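PDB 5D2K: 4-oxalocrotonate decarboxylase NahK from Pseudomonas putida, which catalyses the metal-assisted decarboxylation of (3E)-2-oxohex-3-enedioate (4-oxalocrotonate) to 2-oxopent-4-enoate and carbon dioxide in naphthalene degradation. Local coordinates for residues E20-A25 and G33-D38; V50-R55 and N222-R227; A115-V120 and R188-V193; A123-P128 and G133-A138; S215-L220 and E229-G234. The protein carries 1 engineered substitution. All coordinates share one frame; numbering follows the deposited sequence.

Contact 1 (E20-A25 and G33-D38); sequences EHIENA and GKVTND
H21 and I22, neighbours on helix 12-27, meet V35 where the chain comes back after a short loop. Before V35, G33 is linked to H21 through a water. Its carbonyl oxygen accepts a hydrogen bond, G33 O to water 1 at 2.7 Å, and the same water lies in the plane of the imidazole at the ring edge, 2.8 Å from H21 NE2. A histidine suits this exposed position: CG stands anti to the backbone N (chi1 171°), which swings the ring out toward the returning chain.

V35 carries the apolar part. Its CB is directed at the helix, and its CG1 rests 3.8 Å from I22 CD1 and 4.0 Å from I22 CG1, the two side chains crossing at about a right angle. I22 can deliver its terminal methyl because CD1 is anti to CA (chi2 174°). The same V35 CG1 also lies near the plane of the H21 ring at its edge, 4.4 Å from H21 CD2. A compact, beta-branched valine suits this place, since one of its two methyls reaches both helix residues.

T36 turns to other partners, its OG1 bonding to D159. At the end of the segment, D38 OD2 stays 6.8 Å from H21 NE2, too far for a salt bridge; the carboxylate could at most favour a protonated imidazole slightly. I22 also packs on V50, I54 and A165, making the contact one edge of a small apolar core where helix 12-27 meets helices 44-60 and 160-165: a helix followed by a return loop and a short, weakly bonded helical turn.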
# COMPACT_ATOMS: atom_id res chain seq x y z
N GLU A 20 -11.71 15.93 2.28
CA GLU A 20 -11.95 16.18 3.71
C GLU A 20 -12.81 15.07 4.34
O GLU A 20 -12.48 14.54 5.41
CB GLU A 20 -12.61 17.55 3.89
CG GLU A 20 -12.95 17.88 5.33
CD GLU A 20 -13.65 19.22 5.46
OE1 GLU A 20 -14.60 19.47 4.70
OE2 GLU A 20 -13.24 20.02 6.32
N HIS A 21 -13.90 14.73 3.66
CA HIS A 21 -14.82 13.70 4.14
C HIS A 21 -14.13 12.33 4.31
O HIS A 21 -14.23 11.68 5.36
CB HIS A 21 -15.98 13.64 3.14
CG HIS A 21 -16.92 12.50 3.33
ND1 HIS A 21 -17.88 12.48 4.32
CD2 HIS A 21 -17.07 11.34 2.65
CE1 HIS A 21 -18.57 11.36 4.25
NE2 HIS A 21 -18.10 10.65 3.24
N ILE A 22 -13.39 11.93 3.28
CA ILE A 22 -12.75 10.63 3.30
C ILE A 22 -11.59 10.63 4.30
O ILE A 22 -11.40 9.66 5.06
CB ILE A 22 -12.27 10.25 1.88
CG1 ILE A 22 -13.48 10.04 0.97
CG2 ILE A 22 -11.38 9.00 1.90
CD1 ILE A 22 -13.12 9.81 -0.49
N GLU A 23 -10.80 11.71 4.31
CA GLU A 23 -9.71 11.78 5.28
C GLU A 23 -10.23 11.75 6.72
O GLU A 23 -9.62 11.12 7.60
CB GLU A 23 -8.86 13.03 5.08
CG GLU A 23 -7.62 12.94 5.97
CD GLU A 23 -6.80 14.21 6.01
OE1 GLU A 23 -7.37 15.32 6.03
OE2 GLU A 23 -5.56 14.10 6.04
N ASN A 24 -11.35 12.42 6.98
CA ASN A 24 -11.88 12.46 8.34
C ASN A 24 -12.28 11.08 8.84
O ASN A 24 -12.19 10.80 10.04
CB ASN A 24 -13.08 13.43 8.43
CG ASN A 24 -12.65 14.87 8.56
OD1 ASN A 24 -11.50 15.15 8.85
ND2 ASN A 24 -13.59 15.79 8.37
N ALA A 25 -12.70 10.20 7.94
CA ALA A 25 -13.02 8.83 8.33
C ALA A 25 -11.77 8.10 8.87
O ALA A 25 -11.84 7.36 9.84
CB ALA A 25 -13.64 8.06 7.15
N GLY A 33 -19.92 5.42 3.63
CA GLY A 33 -20.44 4.78 2.44
C GLY A 33 -19.49 4.96 1.27
O GLY A 33 -18.74 5.94 1.23
N LYS A 34 -19.52 4.02 0.32
CA LYS A 34 -18.76 4.14 -0.93
C LYS A 34 -19.08 5.47 -1.58
O LYS A 34 -20.25 5.81 -1.73
CB LYS A 34 -19.10 3.01 -1.91
CG LYS A 34 -18.40 1.70 -1.67
CD LYS A 34 -18.71 0.72 -2.79
CE LYS A 34 -20.21 0.57 -2.99
NZ LYS A 34 -20.54 -0.55 -3.92
N VAL A 35 -18.06 6.24 -1.95
CA VAL A 35 -18.35 7.59 -2.44
C VAL A 35 -18.98 7.54 -3.84
O VAL A 35 -19.66 8.48 -4.24
CB VAL A 35 -17.10 8.49 -2.44
CG1 VAL A 35 -16.72 8.85 -1.01
CG2 VAL A 35 -15.93 7.84 -3.19
N THR A 36 -18.80 6.43 -4.55
CA THR A 36 -19.44 6.29 -5.86
C THR A 36 -20.96 6.09 -5.73
O THR A 36 -21.67 6.17 -6.73
CB THR A 36 -18.85 5.12 -6.65
OG1 THR A 36 -18.89 3.93 -5.86
CG2 THR A 36 -17.39 5.42 -7.02
N ASN A 37 -21.46 5.83 -4.53
CA ASN A 37 -22.91 5.84 -4.34
C ASN A 37 -23.48 7.24 -4.58
O ASN A 37 -24.52 7.39 -5.21
CB ASN A 37 -23.29 5.37 -2.93
CG ASN A 37 -23.18 3.86 -2.76
OD1 ASN A 37 -22.90 3.12 -3.70
ND2 ASN A 37 -23.41 3.40 -1.53
N ASP A 38 -22.79 8.26 -4.08
CA ASP A 38 -23.21 9.64 -4.24
C ASP A 38 -22.74 10.24 -5.58
O ASP A 38 -23.36 11.15 -6.11
CB ASP A 38 -22.71 10.51 -3.08
CG ASP A 38 -23.67 10.54 -1.90
OD1 ASP A 38 -24.68 9.79 -1.90
OD2 ASP A 38 -23.42 11.31 -0.95
O HOH W 1 -19.32 8.46 1.97

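Contact 2 (V50-R55 and N222-R227); sequences VQWEIR and NLLAER. With EDO (1,2-ethanediol), chain H; EDO (1,2-ethanediol), chain E.
W52 NE1 gives its N-H to the hydroxyl of Y88 on strand 87-92, while R227 NE, not bonded to it, merely lies over one face of the indole, 3.5 Å from W52 NE1. The whole guanidinium of R227 follows, lying flat on the ring with centres 4.4 Å apart and planes only 12° from parallel. This is a cation-pi stack, and the arginine reaches it by a bend in its chain at chi3 (63°), which turns the planar end nearly parallel to the indole. Its charge has a second partner, for R227 NH2 forms a salt bridge with D49, one turn before W52 on the same helix; together the stack and the salt bridge restrain the rotation of the guanidinium.

The five-membered part of the indole takes the arginine, whereas the benzene part receives a leucine. L224 CD2 comes up at the ring edge, in its plane, 3.7 Å from W52 CZ2. Tryptophan suits the place because one flat side chain offers a pi face, an N-H and an apolar rim. In the fold, the contact fastens helix 44-60 of the N-terminal helical part to the last part of helix 213-225 and the residues that follow it, in the fumarylacetoacetate hydrolase-type region.

Two ethanediol molecules, probably from the crystallisation liquor, occupy the margins. That of chain H gives a hydrogen bond from its O1 to L223 O at 2.7 Å. That of chain E is held by both terminal nitrogens of R55: R55 NH1 to its O2 is 2.8 Å at a fairly straight 163°, and R55 NH2 to its O1 is 2.9 Å, while R55 NE pairs with E59.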
# COMPACT_ATOMS: atom_id res chain seq x y z
N VAL A 50 -8.83 13.19 -5.79
CA VAL A 50 -9.19 13.18 -4.39
C VAL A 50 -8.03 12.66 -3.53
O VAL A 50 -7.69 13.26 -2.52
CB VAL A 50 -10.47 12.36 -4.14
CG1 VAL A 50 -10.73 12.16 -2.65
CG2 VAL A 50 -11.67 13.03 -4.80
N GLN A 51 -7.41 11.55 -3.95
CA GLN A 51 -6.29 10.99 -3.21
C GLN A 51 -5.13 11.99 -3.07
O GLN A 51 -4.57 12.15 -1.97
CB GLN A 51 -5.76 9.72 -3.89
CG GLN A 51 -4.69 9.03 -3.03
CD GLN A 51 -3.96 7.93 -3.77
OE1 GLN A 51 -2.77 8.06 -4.09
NE2 GLN A 51 -4.65 6.83 -4.03
N TRP A 52 -4.77 12.65 -4.17
CA TRP A 52 -3.66 13.59 -4.11
C TRP A 52 -4.03 14.84 -3.29
O TRP A 52 -3.16 15.49 -2.72
CB TRP A 52 -3.19 13.99 -5.51
CG TRP A 52 -2.33 12.94 -6.19
CD1 TRP A 52 -2.77 11.86 -6.89
CD2 TRP A 52 -0.89 12.90 -6.24
NE1 TRP A 52 -1.70 11.14 -7.38
CE2 TRP A 52 -0.54 11.76 -6.99
CE3 TRP A 52 0.12 13.72 -5.72
CZ2 TRP A 52 0.80 11.41 -7.24
CZ3 TRP A 52 1.45 13.37 -5.97
CH2 TRP A 52 1.77 12.22 -6.72
N GLU A 53 -5.32 15.16 -3.21
CA GLU A 53 -5.74 16.26 -2.34
C GLU A 53 -5.62 15.85 -0.88
O GLU A 53 -5.25 16.66 -0.04
CB GLU A 53 -7.16 16.71 -2.68
CG GLU A 53 -7.77 17.73 -1.71
CD GLU A 53 -7.01 19.03 -1.54
OE1 GLU A 53 -6.11 19.37 -2.35
OE2 GLU A 53 -7.34 19.74 -0.56
N ILE A 54 -5.92 14.59 -0.56
CA ILE A 54 -5.70 14.11 0.81
C ILE A 54 -4.21 14.19 1.14
O ILE A 54 -3.83 14.64 2.23
CB ILE A 54 -6.23 12.67 1.00
CG1 ILE A 54 -7.76 12.64 0.83
CG2 ILE A 54 -5.86 12.15 2.38
CD1 ILE A 54 -8.36 11.24 0.95
N ARG A 55 -3.37 13.76 0.20
CA ARG A 55 -1.92 13.92 0.38
C ARG A 55 -1.54 15.37 0.68
O ARG A 55 -0.75 15.63 1.59
CB ARG A 55 -1.15 13.42 -0.86
CG ARG A 55 0.36 13.50 -0.68
CD ARG A 55 1.13 13.04 -1.92
NE ARG A 55 2.54 13.39 -1.79
CZ ARG A 55 3.54 12.71 -2.35
NH1 ARG A 55 3.28 11.64 -3.09
NH2 ARG A 55 4.79 13.10 -2.17
N ASN A 222 4.73 4.07 -14.47
CA ASN A 222 3.84 4.31 -15.60
C ASN A 222 2.51 4.93 -15.16
O ASN A 222 2.00 5.84 -15.83
CB ASN A 222 3.63 3.00 -16.36
CG ASN A 222 4.90 2.56 -17.08
OD1 ASN A 222 5.72 3.41 -17.44
ND2 ASN A 222 5.08 1.26 -17.25
N LEU A 223 1.97 4.49 -14.03
CA LEU A 223 0.73 5.07 -13.51
C LEU A 223 0.93 6.54 -13.13
O LEU A 223 0.08 7.40 -13.41
CB LEU A 223 0.22 4.27 -12.30
CG LEU A 223 -0.32 2.88 -12.63
CD1 LEU A 223 -0.57 2.07 -11.36
CD2 LEU A 223 -1.60 3.02 -13.45
N LEU A 224 2.06 6.84 -12.49
CA LEU A 224 2.34 8.20 -12.05
C LEU A 224 2.50 9.12 -13.26
O LEU A 224 2.08 10.27 -13.21
CB LEU A 224 3.59 8.24 -11.17
CG LEU A 224 3.44 7.68 -9.75
CD1 LEU A 224 4.81 7.52 -9.12
CD2 LEU A 224 2.58 8.60 -8.90
N ALA A 225 3.07 8.59 -14.34
CA ALA A 225 3.31 9.39 -15.54
C ALA A 225 2.01 9.91 -16.16
O ALA A 225 2.02 10.95 -16.84
CB ALA A 225 4.10 8.58 -16.57
N GLU A 226 0.91 9.21 -15.93
CA GLU A 226 -0.39 9.65 -16.44
C GLU A 226 -0.77 11.02 -15.89
O GLU A 226 -1.55 11.75 -16.50
CB GLU A 226 -1.48 8.64 -16.09
CG GLU A 226 -1.28 7.26 -16.69
CD GLU A 226 -2.37 6.29 -16.27
OE1 GLU A 226 -3.43 6.76 -15.79
OE2 GLU A 226 -2.18 5.06 -16.41
N ARG A 227 -0.23 11.36 -14.72
CA ARG A 227 -0.47 12.66 -14.10
C ARG A 227 0.75 13.58 -14.15
O ARG A 227 0.80 14.58 -13.45
CB ARG A 227 -0.91 12.47 -12.64
CG ARG A 227 -2.19 11.65 -12.51
CD ARG A 227 -2.57 11.42 -11.03
NE ARG A 227 -2.87 12.66 -10.33
CZ ARG A 227 -4.08 13.21 -10.28
NH1 ARG A 227 -5.10 12.63 -10.90
NH2 ARG A 227 -4.27 14.34 -9.60
C1 EDO H . -3.13 7.97 -12.24
O1 EDO H . -1.82 8.38 -11.81
C2 EDO H . -3.14 6.50 -12.67
O2 EDO H . -4.31 6.24 -13.47
C1 EDO E . 7.13 10.27 -2.86
O1 EDO E . 7.24 11.63 -2.41
C2 EDO E . 6.79 10.27 -4.34
O2 EDO E . 5.43 10.67 -4.54

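Contact 3 (A115-V120 and R188-V193); sequences AEISVV and RTLGVV. With MG (magnesium ion), chain C.
Two beta-sheets pack face to face here: A115 and I117, on strand 112-121 of the large mixed sheet, meet V192 of strand 191-196, in the five-stranded sheet of this fumarylacetoacetate hydrolase-type fold, and L190 just before it. The alternation of a strand decides who takes part, since A115 and I117 face the other sheet and E116 between them points away.

L190 and I117 cross obliquely. A single methyl does the touching, L190 CD2 lying 4.0 Å from I117 CD1 and equally far from I117 CG1. The isoleucine offers that edge because its CG1 stands anti to the backbone N (chi1 -171°), reaching off the strand toward L190. Nearer the metal end the groups are smaller, A115 CB and V192 CG1 being 3.6 Å apart. V192 is modelled in two conformers, so this separation is somewhat uncertain. Alanine suits the place, where the side chains of V256 and Y258 from strand 253-258 also press in.

On the far face, E116 OE2 binds the magnesium ion at 2.0 Å. A metal-bound water, 2.1 Å from the magnesium, donates a hydrogen bond to E116 OE1 at 2.7 Å, so one carboxylate oxygen holds the ion and the other holds its water. E114 and E147 supply further carboxylates to the ion, and the bound 2-oxoadipate touches E116. The strand thus has an apolar face packed on the second sheet and an acidic face at the active site, and the hydrogen bond to OE1 would orient the metal-bound water, whose protons the cation probably polarises.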
# COMPACT_ATOMS: atom_id res chain seq x y z
N ALA A 115 1.63 -9.35 3.84
CA ALA A 115 3.09 -9.43 3.75
C ALA A 115 3.60 -8.93 2.40
O ALA A 115 3.10 -9.34 1.35
CB ALA A 115 3.55 -10.87 3.98
N GLU A 116 4.58 -8.03 2.43
CA GLU A 116 5.09 -7.42 1.20
C GLU A 116 6.61 -7.32 1.20
O GLU A 116 7.26 -7.50 2.23
CB GLU A 116 4.49 -6.01 0.99
CG GLU A 116 2.99 -5.96 1.25
CD GLU A 116 2.25 -4.79 0.63
OE1 GLU A 116 2.81 -4.06 -0.21
OE2 GLU A 116 1.07 -4.63 0.98
N ILE A 117 7.17 -7.03 0.03
CA ILE A 117 8.57 -6.66 -0.02
C ILE A 117 8.65 -5.24 -0.59
O ILE A 117 7.98 -4.88 -1.58
CB ILE A 117 9.43 -7.68 -0.84
CG1 ILE A 117 10.93 -7.39 -0.69
CG2 ILE A 117 9.01 -7.73 -2.28
CD1 ILE A 117 11.47 -7.58 0.75
N SER A 118 9.41 -4.40 0.10
CA SER A 118 9.58 -3.02 -0.33
C SER A 118 10.97 -2.78 -0.88
O SER A 118 11.89 -3.55 -0.61
CB SER A 118 9.34 -2.05 0.83
OG SER A 118 8.06 -2.24 1.38
N VAL A 119 11.09 -1.71 -1.65
CA VAL A 119 12.39 -1.26 -2.15
C VAL A 119 12.59 0.20 -1.82
O VAL A 119 11.63 0.94 -1.62
CB VAL A 119 12.55 -1.46 -3.69
CG1 VAL A 119 12.44 -2.94 -4.05
CG2 VAL A 119 11.52 -0.62 -4.46
N VAL A 120 13.85 0.61 -1.72
CA VAL A 120 14.20 2.03 -1.69
C VAL A 120 15.01 2.31 -2.94
O VAL A 120 15.94 1.58 -3.25
CB VAL A 120 14.99 2.40 -0.41
CG1 VAL A 120 15.59 3.80 -0.52
CG2 VAL A 120 14.08 2.34 0.80
N ARG A 188 11.92 -12.60 -7.00
CA ARG A 188 10.94 -13.46 -7.66
C ARG A 188 10.68 -14.73 -6.84
O ARG A 188 9.53 -15.17 -6.71
CB ARG A 188 11.41 -13.83 -9.07
CG ARG A 188 10.40 -14.65 -9.86
CD ARG A 188 10.95 -15.04 -11.23
NE ARG A 188 12.11 -15.93 -11.13
CZ ARG A 188 12.05 -17.25 -11.20
NH1 ARG A 188 10.88 -17.86 -11.34
NH2 ARG A 188 13.16 -17.97 -11.12
N THR A 189 11.75 -15.29 -6.29
CA THR A 189 11.64 -16.56 -5.58
C THR A 189 11.60 -16.40 -4.06
O THR A 189 11.54 -17.39 -3.34
CB THR A 189 12.80 -17.51 -5.96
OG1 THR A 189 14.05 -16.96 -5.52
CG2 THR A 189 12.84 -17.72 -7.48
N LEU A 190 11.62 -15.16 -3.59
CA LEU A 190 11.57 -14.87 -2.15
C LEU A 190 10.34 -15.47 -1.51
O LEU A 190 9.23 -15.10 -1.85
CB LEU A 190 11.58 -13.35 -1.92
CG LEU A 190 11.51 -12.89 -0.47
CD1 LEU A 190 12.76 -13.31 0.29
CD2 LEU A 190 11.33 -11.38 -0.42
N GLY A 191 10.54 -16.42 -0.60
CA GLY A 191 9.42 -17.02 0.11
C GLY A 191 9.04 -16.23 1.35
O GLY A 191 9.91 -15.72 2.06
N VAL A 192 7.73 -16.11 1.59
CA VAL A 192 7.22 -15.36 2.72
C VAL A 192 6.18 -16.19 3.48
O VAL A 192 5.27 -16.74 2.87
CB VAL A 192 6.61 -14.03 2.25
CG1 VAL A 192 6.22 -13.19 3.42
CG2 VAL A 192 7.59 -13.26 1.37
N VAL A 193 6.33 -16.29 4.80
CA VAL A 193 5.41 -17.08 5.62
C VAL A 193 4.83 -16.20 6.71
O VAL A 193 5.57 -15.72 7.56
CB VAL A 193 6.12 -18.29 6.26
CG1 VAL A 193 5.14 -19.09 7.14
CG2 VAL A 193 6.73 -19.19 5.19
MG MG C . -0.56 -3.58 0.44
O HOH W 2 0.68 -2.49 -0.85

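Contact 4 (A123-P128 and G133-A138); sequences APLHGP and GDVIAA. With EDO (1,2-ethanediol), chain G.
Apolar contacts of L125 with A138 and V135 make up most of this buried interface. L125 CD2 is the main point of contact, 3.7 Å from A138 CB, and L125 CD1 sits 4.0 Å from the same methyl, so the isopropyl fork sits astride A138. The fork is set there by a first torsion that puts CG anti to the carbonyl carbon (chi1 -69°). V135 joins more loosely, its CG2 4.4 Å from L125 CD1. Beside them A123 CB and A138 CB come within 4.2 Å; two small methyls accompany the closest backbone approach, that of A123 and A138.

Apolar carbon also meets backbone oxygen. L125 CD2 packs 3.4 Å from D134 O, a van der Waals contact, and A138 CB lies near A123 O. The backbone nitrogen of A123 is buried with no partner in the model, probably a small cost of the close approach.

Polar bonds lie at the margins. D134 turns its carboxylate to the backbone N of H131. Away from the interface, an ethanediol, probably from the crystallisation liquor, bridges two neighbours: its O2 is 2.7 Å from H126 ND1, either being a possible donor, and its O1 bonds to G127 O at 3.1 Å.

The stretch 123-128 follows strand 112-121 and lies against helix 213-225, with L125 on V217 and P128 on A225. V135, from the short helix 132-135, rests on V217 and A218 of that same helix, while the backbone of L125 bonds to I231 and the ring of H126 stacks on H230.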
# COMPACT_ATOMS: atom_id res chain seq x y z
N ALA A 123 17.80 6.27 -7.77
CA ALA A 123 17.79 7.07 -9.00
C ALA A 123 16.35 7.30 -9.41
O ALA A 123 15.50 6.46 -9.13
CB ALA A 123 18.55 6.37 -10.11
N PRO A 124 16.06 8.43 -10.06
CA PRO A 124 14.66 8.66 -10.44
C PRO A 124 14.15 7.68 -11.49
O PRO A 124 14.92 7.19 -12.34
CB PRO A 124 14.66 10.09 -11.00
CG PRO A 124 16.08 10.42 -11.28
CD PRO A 124 16.95 9.54 -10.44
N LEU A 125 12.86 7.37 -11.40
CA LEU A 125 12.21 6.53 -12.40
C LEU A 125 11.02 7.24 -13.01
O LEU A 125 10.16 7.77 -12.30
CB LEU A 125 11.77 5.20 -11.77
CG LEU A 125 12.89 4.25 -11.38
CD1 LEU A 125 12.34 3.15 -10.49
CD2 LEU A 125 13.52 3.63 -12.62
N HIS A 126 10.98 7.23 -14.35
CA HIS A 126 9.94 7.91 -15.12
C HIS A 126 9.22 6.97 -16.08
O HIS A 126 9.83 6.11 -16.71
CB HIS A 126 10.54 9.05 -15.96
CG HIS A 126 11.17 10.15 -15.16
ND1 HIS A 126 10.55 11.35 -14.94
CD2 HIS A 126 12.38 10.24 -14.56
CE1 HIS A 126 11.34 12.14 -14.23
NE2 HIS A 126 12.46 11.48 -13.98
N GLY A 127 7.91 7.13 -16.19
CA GLY A 127 7.17 6.59 -17.31
C GLY A 127 6.94 7.73 -18.29
O GLY A 127 7.44 8.84 -18.09
N PRO A 128 6.17 7.48 -19.36
CA PRO A 128 5.56 6.19 -19.69
C PRO A 128 6.58 5.22 -20.28
O PRO A 128 7.72 5.61 -20.53
CB PRO A 128 4.51 6.58 -20.74
CG PRO A 128 5.09 7.77 -21.41
CD PRO A 128 5.82 8.53 -20.33
N GLY A 133 13.60 -3.81 -17.05
CA GLY A 133 15.01 -3.47 -17.19
C GLY A 133 15.40 -2.05 -16.82
O GLY A 133 16.56 -1.79 -16.51
N ASP A 134 14.44 -1.13 -16.84
CA ASP A 134 14.67 0.26 -16.47
C ASP A 134 14.76 0.44 -14.96
O ASP A 134 15.33 1.42 -14.48
CB ASP A 134 13.54 1.15 -17.01
CG ASP A 134 13.52 1.23 -18.53
OD1 ASP A 134 14.57 1.57 -19.13
OD2 ASP A 134 12.46 0.97 -19.13
N VAL A 135 14.18 -0.49 -14.22
CA VAL A 135 14.01 -0.36 -12.78
C VAL A 135 15.23 -0.87 -12.01
O VAL A 135 15.56 -0.37 -10.94
CB VAL A 135 12.75 -1.14 -12.31
CG1 VAL A 135 12.69 -1.29 -10.79
CG2 VAL A 135 11.48 -0.47 -12.84
N ILE A 136 15.90 -1.88 -12.56
CA ILE A 136 16.84 -2.68 -11.78
C ILE A 136 17.94 -1.85 -11.12
O ILE A 136 18.13 -1.92 -9.91
CB ILE A 136 17.48 -3.79 -12.66
CG1 ILE A 136 16.37 -4.70 -13.20
CG2 ILE A 136 18.49 -4.58 -11.85
CD1 ILE A 136 16.83 -5.58 -14.38
N ALA A 137 18.64 -1.03 -11.90
CA ALA A 137 19.78 -0.28 -11.37
C ALA A 137 19.34 0.83 -10.42
O ALA A 137 20.15 1.34 -9.64
CB ALA A 137 20.59 0.29 -12.50
N ALA A 138 18.07 1.21 -10.50
CA ALA A 138 17.54 2.25 -9.63
C ALA A 138 17.24 1.74 -8.21
O ALA A 138 16.96 2.54 -7.32
CB ALA A 138 16.30 2.86 -10.24
C1 EDO G . 6.20 12.12 -16.64
O1 EDO G . 6.09 11.58 -17.96
C2 EDO G . 7.50 11.62 -16.03
O2 EDO G . 8.38 12.72 -15.77

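Contact 5 (S215-L220 and E229-G234); sequences SSVAML and EHIPAG
I231 inserts its terminal methyl between V217 and L220, one turn apart on helix 213-225, just where the chain, having left that helix, runs back toward strand 236-238 of the fumarylacetoacetate hydrolase-type fold. This is a helix packed by the segment that links it to the next strand.

The tight part is built round one atom. I231 CD1 lies 4.0 Å from L220 CD2 and 4.1 Å from L220 CG, and on the other residue it comes 3.9 Å from V217 O and 4.3 Å from V217 CG1. The methyl therefore covers a helical carbonyl as well as two side chains. An isoleucine reaches this far because CG1 stands beside its backbone N (chi1 -47°) and CD1 then extends straight on toward the helix. L220 meets it with CG anti to the backbone N (chi1 174°), bringing one arm of its fork forward. Leucine and valine suit the buried helix face, and both also touch I237 of strand 236-238, as I231 does; L220 lies further on L68 and M70 of strand 65-71. The side chain of L220 is about 7 Å from that of K69, which binds 2-oxoglutarate, although the bound 2-oxoadipate is about 12 Å away.

The other side of the contact is loose. H230 points away from the helix, and from P232 to G234 the chain is exposed and leaves the helix behind. P232 suits such an extended stretch, and its carbonyl accepts a hydrogen bond from T235 OG1. G234 has phi 89°, where a CB would run into A233 O, so glycine suits.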
# COMPACT_ATOMS: atom_id res chain seq x y z
N SER A 215 8.40 -5.49 -11.32
CA SER A 215 7.41 -5.10 -12.34
C SER A 215 6.37 -4.17 -11.75
O SER A 215 5.78 -3.35 -12.44
CB SER A 215 6.74 -6.33 -12.95
OG SER A 215 7.67 -7.09 -13.73
N SER A 216 6.12 -4.32 -10.45
CA SER A 216 5.22 -3.42 -9.75
C SER A 216 5.78 -2.00 -9.71
O SER A 216 5.04 -1.02 -9.85
CB SER A 216 4.97 -3.95 -8.34
OG SER A 216 4.02 -3.15 -7.67
N VAL A 217 7.10 -1.89 -9.49
CA VAL A 217 7.79 -0.61 -9.50
C VAL A 217 7.68 0.04 -10.89
O VAL A 217 7.41 1.24 -11.00
CB VAL A 217 9.28 -0.76 -9.09
CG1 VAL A 217 10.01 0.59 -9.18
CG2 VAL A 217 9.41 -1.34 -7.69
N ALA A 218 7.89 -0.74 -11.94
CA ALA A 218 7.75 -0.21 -13.30
C ALA A 218 6.33 0.28 -13.53
O ALA A 218 6.11 1.36 -14.07
CB ALA A 218 8.14 -1.28 -14.35
N MET A 219 5.36 -0.52 -13.08
CA MET A 219 3.96 -0.14 -13.26
C MET A 219 3.64 1.16 -12.51
O MET A 219 2.93 2.01 -13.02
CB MET A 219 3.03 -1.25 -12.80
CG MET A 219 1.58 -0.93 -13.05
SD MET A 219 0.48 -2.29 -12.67
CE MET A 219 0.98 -3.44 -13.95
N LEU A 220 4.18 1.31 -11.30
CA LEU A 220 3.97 2.53 -10.54
C LEU A 220 4.49 3.75 -11.31
O LEU A 220 3.81 4.78 -11.37
CB LEU A 220 4.64 2.43 -9.16
CG LEU A 220 4.64 3.67 -8.26
CD1 LEU A 220 3.20 4.09 -7.92
CD2 LEU A 220 5.42 3.39 -7.00
N GLU A 229 3.66 12.84 -13.05
CA GLU A 229 4.47 12.60 -11.86
C GLU A 229 5.48 11.49 -12.10
O GLU A 229 5.37 10.77 -13.10
CB GLU A 229 3.58 12.22 -10.67
CG GLU A 229 2.50 13.25 -10.35
CD GLU A 229 3.05 14.50 -9.67
OE1 GLU A 229 4.19 14.47 -9.17
OE2 GLU A 229 2.32 15.51 -9.65
N HIS A 230 6.45 11.34 -11.20
CA HIS A 230 7.42 10.25 -11.32
C HIS A 230 7.87 9.78 -9.94
O HIS A 230 7.37 10.26 -8.91
CB HIS A 230 8.63 10.68 -12.15
CG HIS A 230 9.52 11.68 -11.48
ND1 HIS A 230 9.23 13.03 -11.45
CD2 HIS A 230 10.68 11.52 -10.80
CE1 HIS A 230 10.19 13.66 -10.79
NE2 HIS A 230 11.08 12.77 -10.38
N ILE A 231 8.79 8.81 -9.91
CA ILE A 231 9.33 8.34 -8.65
C ILE A 231 10.69 8.98 -8.39
O ILE A 231 11.66 8.63 -9.05
CB ILE A 231 9.51 6.81 -8.65
CG1 ILE A 231 8.25 6.10 -9.16
CG2 ILE A 231 9.87 6.32 -7.24
CD1 ILE A 231 8.45 4.58 -9.32
N PRO A 232 10.77 9.92 -7.45
CA PRO A 232 12.08 10.52 -7.16
C PRO A 232 13.08 9.51 -6.58
O PRO A 232 12.68 8.51 -5.98
CB PRO A 232 11.75 11.62 -6.14
CG PRO A 232 10.28 11.89 -6.33
CD PRO A 232 9.68 10.56 -6.67
N ALA A 233 14.36 9.77 -6.77
CA ALA A 233 15.39 8.99 -6.08
C ALA A 233 15.13 9.04 -4.58
O ALA A 233 14.73 10.09 -4.05
CB ALA A 233 16.77 9.53 -6.39
N GLY A 234 15.35 7.92 -3.91
CA GLY A 234 15.23 7.85 -2.47
C GLY A 234 13.84 7.51 -1.98
O GLY A 234 13.54 7.67 -0.79

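Overall arrangement
From the N terminus, contact 1 closes first, a short loop joining helix 12-27 to helix 35-38, and I22 passes its packing on to helix 44-60. That helix opens contact 2, which closes only at residues 222-227 and spans 166 residues. Within this span lies contact 3, which joins the two beta-sheets beside the metal site, and within contact 3 in turn lies contact 4, a tight return after strand 112-121. Contact 5 crosses contact 2, since both use helix 213-225 and their segments alternate. Contacts 4 and 5, with centres about 7 Å apart, lie on the same side of the chain's centre and touch through L125 and I231; V119 meets V217 between contacts 3 and 5.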